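Local coordinates for glycosyl hydrolases family 31 family protein (Aspergillus niger, PDB 6DRU), which catalyses the release of alpha-xylose from the non-reducing terminal glucose of xyloglucan oligosaccharides, as a family 31 glycoside hydrolase, at residues Ile389-Ile394 with Cys463-Leu468; Ala446-Phe451 with Gln477-Met482. All coordinates share one frame; numbering follows the deposited sequence.

In the fold
Both contacts lie in the family 31 TIM-barrel domain and both are buried. Contact 1 joins two neighbouring parallel strands of the barrel, 391-394 and 467-469. Contact 2 sets helix 439-455 against the chain leading into the next strand, 481-484. That strand is the other neighbour of 467-469, so both contacts reach one sheet. Their segments alternate along the chain and meet directly. Cys463 and Cys480 form a disulfide, and Ser467 N probably hydrogen-bonds to Cys480 O. The chemistry differs. Contact 1 is backbone pairing that ends at the xylose pocket through Trp393. Contact 2 is away from the annotated sites and depends on one buried glutamate and a water bridge.

Contact 1 (Ile389-Ile394 with Cys463-Leu468); sequences IKNFWI and CDHVSL
Trp393 and Leu468 both carry CG anti to the backbone N (chi1 -174° and 180°). Their side chains therefore run side by side in the same direction from paired strands of the TIM barrel. Leu468 CD2 lies over one face of the indole, 3.5 Å from the centroid of the five-membered ring of Trp393. This is a CH-pi contact close to the normal of that ring, off the centre of the whole indole. Trp393 belongs to the alpha-xylose pocket and touches the bound sugar, so Leu468 packs on a pocket residue. Trp484 and His557 also meet the indole.

The strands are parallel, with Phe392 bridged to Ser467 and Trp393 to Leu468. Leu468 N donates to Phe392 O at 2.9 Å, in the carbonyl plane. Two further bonds are weak: Phe392 N to Val466 O, and Ile394 N to Leu468 O. Ser467 OG, on the face opposite the indole, is hydrogen-bonded to Ser481 OG.

Beside these backbone bonds, the Asn391 side chain makes one of its own. Its OD1 accepts Val466 N at 2.9 Å, nearly straight at 168° and in the amide plane. Its ND2 bonds to Met320 O. The amide thus ties strand 319-328 to the backbone of Val466, and bonds at both ends fix its rotation.

At the partly exposed end, the extended Lys390 chain crosses the His465 ring. Lys390 CB sits over one face of the imidazole, 3.7 Å from the His465 ring centroid. Tyr385 meets the same ring edge-to-face. Farther along the lysine, CD of Lys390 comes within 3.5 Å of His465 CE1.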
# COMPACT_ATOMS: atom_id res chain seq x y z
N ILE A 389 -10.27 39.78 25.54
CA ILE A 389 -10.78 38.42 25.42
C ILE A 389 -9.58 37.50 25.58
O ILE A 389 -8.86 37.22 24.62
CB ILE A 389 -11.50 38.21 24.09
CG1 ILE A 389 -12.65 39.21 23.95
CG2 ILE A 389 -12.04 36.78 24.00
CD1 ILE A 389 -13.16 39.36 22.54
N LYS A 390 -9.36 37.01 26.80
CA LYS A 390 -8.16 36.26 27.13
C LYS A 390 -8.43 34.79 27.41
O LYS A 390 -7.53 34.08 27.88
CB LYS A 390 -7.46 36.91 28.32
CG LYS A 390 -7.33 38.42 28.20
CD LYS A 390 -6.57 39.01 29.37
CE LYS A 390 -5.83 40.27 28.95
NZ LYS A 390 -4.66 40.55 29.84
N ASN A 391 -9.63 34.31 27.13
CA ASN A 391 -9.96 32.89 27.20
C ASN A 391 -10.47 32.45 25.84
O ASN A 391 -11.15 33.22 25.15
CB ASN A 391 -11.00 32.62 28.29
CG ASN A 391 -10.56 33.13 29.65
OD1 ASN A 391 -9.86 32.44 30.39
ND2 ASN A 391 -10.96 34.35 29.98
N PHE A 392 -10.14 31.23 25.44
CA PHE A 392 -10.34 30.81 24.06
C PHE A 392 -11.10 29.49 23.98
O PHE A 392 -10.85 28.57 24.76
CB PHE A 392 -9.01 30.70 23.33
CG PHE A 392 -8.32 32.02 23.16
CD1 PHE A 392 -8.73 32.91 22.18
CD2 PHE A 392 -7.29 32.40 24.01
CE1 PHE A 392 -8.10 34.13 22.02
CE2 PHE A 392 -6.67 33.62 23.86
CZ PHE A 392 -7.07 34.49 22.87
N TRP A 393 -12.03 29.43 23.03
CA TRP A 393 -12.88 28.26 22.81
C TRP A 393 -12.39 27.58 21.53
O TRP A 393 -12.74 28.01 20.42
CB TRP A 393 -14.34 28.69 22.71
CG TRP A 393 -15.31 27.56 22.62
CD1 TRP A 393 -15.04 26.23 22.72
CD2 TRP A 393 -16.73 27.66 22.43
NE1 TRP A 393 -16.19 25.50 22.60
CE2 TRP A 393 -17.25 26.35 22.42
CE3 TRP A 393 -17.61 28.74 22.27
CZ2 TRP A 393 -18.60 26.09 22.25
CZ3 TRP A 393 -18.96 28.47 22.10
CH2 TRP A 393 -19.44 27.16 22.09
N ILE A 394 -11.58 26.54 21.69
CA ILE A 394 -10.98 25.84 20.55
C ILE A 394 -11.91 24.68 20.18
O ILE A 394 -11.76 23.55 20.65
CB ILE A 394 -9.56 25.40 20.84
CG1 ILE A 394 -9.42 24.96 22.30
CG2 ILE A 394 -8.62 26.52 20.50
CD1 ILE A 394 -8.04 24.43 22.66
N CYS A 463 -3.15 28.87 36.78
CA CYS A 463 -3.62 29.45 35.52
C CYS A 463 -4.24 30.82 35.76
O CYS A 463 -4.90 31.05 36.77
CB CYS A 463 -4.66 28.54 34.86
SG CYS A 463 -4.11 26.87 34.45
N ASP A 464 -4.00 31.73 34.82
CA ASP A 464 -4.74 32.99 34.79
C ASP A 464 -5.95 32.92 33.87
O ASP A 464 -6.93 33.62 34.09
CB ASP A 464 -3.82 34.13 34.33
CG ASP A 464 -2.92 34.64 35.44
OD1 ASP A 464 -2.97 34.07 36.56
OD2 ASP A 464 -2.16 35.59 35.19
N HIS A 465 -5.88 32.07 32.84
CA HIS A 465 -6.95 31.94 31.87
C HIS A 465 -7.09 30.47 31.50
O HIS A 465 -6.22 29.64 31.79
CB HIS A 465 -6.67 32.79 30.63
CG HIS A 465 -6.20 34.18 30.95
ND1 HIS A 465 -7.05 35.19 31.31
CD2 HIS A 465 -4.95 34.70 30.99
CE1 HIS A 465 -6.36 36.29 31.55
NE2 HIS A 465 -5.08 36.02 31.36
N VAL A 466 -8.21 30.14 30.86
CA VAL A 466 -8.52 28.77 30.47
C VAL A 466 -8.87 28.72 28.99
O VAL A 466 -9.08 29.74 28.34
CB VAL A 466 -9.68 28.17 31.30
CG1 VAL A 466 -9.41 28.31 32.79
CG2 VAL A 466 -10.99 28.84 30.93
N SER A 467 -8.92 27.49 28.47
CA SER A 467 -9.40 27.23 27.12
C SER A 467 -10.46 26.14 27.19
O SER A 467 -10.43 25.28 28.07
CB SER A 467 -8.26 26.80 26.18
OG SER A 467 -7.81 25.49 26.48
N LEU A 468 -11.40 26.19 26.26
CA LEU A 468 -12.50 25.23 26.19
C LEU A 468 -12.29 24.37 24.95
O LEU A 468 -12.41 24.85 23.82
CB LEU A 468 -13.85 25.95 26.15
CG LEU A 468 -15.12 25.11 26.08
CD1 LEU A 468 -15.22 24.15 27.26
CD2 LEU A 468 -16.34 26.01 26.02

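Contact 2 (Ala446-Phe451 with Gln477-Met482); sequences AIEEGF and QRFCSM
In the TIM barrel, helix 439-455 packs on the inverse gamma turn that leads into strand 481-484. Glu448 carries the contact. Its CG is anti to the backbone N (chi1 178°) and the chain then bends at chi2 (74°), which brings the carboxylate to the turn. Glu448 OE1 accepts Cys480 N at 2.8 Å. The N-H points almost straight at the oxygen, but it arrives from above the carboxylate plane.

Cys480 is the centre of the turn. A water adds to the grip, donating to Glu448 OE1 and to Cys480 O. Arg452 NE, one helical turn on, makes a salt bridge to Glu448 OE2. Arg452 and the Cys480 N-H would tend to favour the ionised form of this buried carboxylate, while neighbouring Glu459 may oppose it.

Apolar contacts accompany the bond. Phe451 CD2 lies 4.5 Å from Cys480 CB, a loose contact. Trp441 meets the Phe479 ring edge-to-face, and Arg478 CG lies over the centre of one face. At the rim of that ring, Glu448 CG reaches Phe479 CD1 at 3.5 Å, near the ring plane.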
# COMPACT_ATOMS: atom_id res chain seq x y z
N ALA A 446 -1.11 24.68 21.78
CA ALA A 446 -0.88 25.96 21.12
C ALA A 446 -1.29 27.13 22.01
O ALA A 446 -0.56 28.12 22.12
CB ALA A 446 -1.62 26.01 19.79
N ILE A 447 -2.45 27.03 22.67
CA ILE A 447 -2.89 28.11 23.55
C ILE A 447 -2.19 28.04 24.89
O ILE A 447 -1.92 29.08 25.51
CB ILE A 447 -4.42 28.10 23.71
CG1 ILE A 447 -5.10 28.34 22.36
CG2 ILE A 447 -4.87 29.16 24.69
CD1 ILE A 447 -5.56 27.08 21.73
N GLU A 448 -1.87 26.83 25.37
CA GLU A 448 -1.12 26.71 26.61
C GLU A 448 0.22 27.43 26.49
O GLU A 448 0.63 28.16 27.40
CB GLU A 448 -0.91 25.24 26.96
CG GLU A 448 -0.08 25.01 28.21
CD GLU A 448 -0.84 25.33 29.49
OE1 GLU A 448 -2.07 25.50 29.43
OE2 GLU A 448 -0.19 25.42 30.56
N GLU A 449 0.91 27.24 25.36
CA GLU A 449 2.16 27.95 25.12
C GLU A 449 1.94 29.45 25.06
O GLU A 449 2.75 30.23 25.57
CB GLU A 449 2.81 27.44 23.83
CG GLU A 449 3.31 26.01 23.90
CD GLU A 449 3.71 25.46 22.54
OE1 GLU A 449 3.23 25.98 21.52
OE2 GLU A 449 4.50 24.49 22.51
N GLY A 450 0.83 29.88 24.45
CA GLY A 450 0.54 31.30 24.38
C GLY A 450 0.18 31.89 25.73
O GLY A 450 0.65 32.98 26.09
N PHE A 451 -0.66 31.19 26.50
CA PHE A 451 -0.98 31.63 27.85
C PHE A 451 0.28 31.78 28.69
O PHE A 451 0.53 32.84 29.28
CB PHE A 451 -1.94 30.64 28.51
CG PHE A 451 -3.38 30.82 28.10
CD1 PHE A 451 -3.80 31.98 27.48
CD2 PHE A 451 -4.31 29.82 28.35
CE1 PHE A 451 -5.13 32.14 27.11
CE2 PHE A 451 -5.63 29.98 27.98
CZ PHE A 451 -6.04 31.14 27.36
N GLN A 477 -4.76 16.72 30.78
CA GLN A 477 -5.03 17.46 32.01
C GLN A 477 -3.90 18.41 32.39
O GLN A 477 -4.09 19.23 33.29
CB GLN A 477 -5.29 16.48 33.17
CG GLN A 477 -4.07 15.69 33.62
CD GLN A 477 -3.87 14.42 32.82
OE1 GLN A 477 -4.59 14.15 31.87
NE2 GLN A 477 -2.87 13.63 33.22
N ARG A 478 -2.75 18.33 31.71
CA ARG A 478 -1.64 19.21 32.03
C ARG A 478 -1.87 20.65 31.57
O ARG A 478 -1.07 21.52 31.93
CB ARG A 478 -0.36 18.67 31.38
CG ARG A 478 -0.30 18.89 29.88
CD ARG A 478 0.95 18.28 29.27
NE ARG A 478 0.92 16.82 29.33
CZ ARG A 478 1.87 16.03 28.84
NH1 ARG A 478 2.94 16.56 28.27
NH2 ARG A 478 1.75 14.71 28.94
N PHE A 479 -2.91 20.91 30.80
CA PHE A 479 -3.16 22.22 30.22
C PHE A 479 -4.21 22.98 31.01
O PHE A 479 -5.07 22.39 31.67
CB PHE A 479 -3.61 22.10 28.76
CG PHE A 479 -2.67 21.33 27.89
CD1 PHE A 479 -1.40 21.80 27.63
CD2 PHE A 479 -3.07 20.14 27.30
CE1 PHE A 479 -0.53 21.10 26.81
CE2 PHE A 479 -2.21 19.43 26.48
CZ PHE A 479 -0.94 19.91 26.24
N CYS A 480 -4.13 24.31 30.94
CA CYS A 480 -5.22 25.17 31.41
C CYS A 480 -6.41 25.02 30.47
O CYS A 480 -6.80 25.98 29.80
CB CYS A 480 -4.78 26.64 31.48
SG CYS A 480 -3.37 27.00 32.56
N SER A 481 -6.98 23.82 30.41
CA SER A 481 -7.97 23.50 29.39
C SER A 481 -9.01 22.55 29.97
O SER A 481 -8.66 21.60 30.68
CB SER A 481 -7.30 22.86 28.16
OG SER A 481 -8.25 22.62 27.13
N MET A 482 -10.28 22.82 29.67
CA MET A 482 -11.39 21.99 30.13
C MET A 482 -12.06 21.33 28.93
O MET A 482 -12.19 21.94 27.86
CB MET A 482 -12.40 22.82 30.92
CG MET A 482 -13.09 23.92 30.13
SD MET A 482 -14.28 24.86 31.09
CE MET A 482 -13.21 26.06 31.87
O HOH W 1 -0.54 24.29 32.67
O HOH W 2 -4.06 26.73 28.35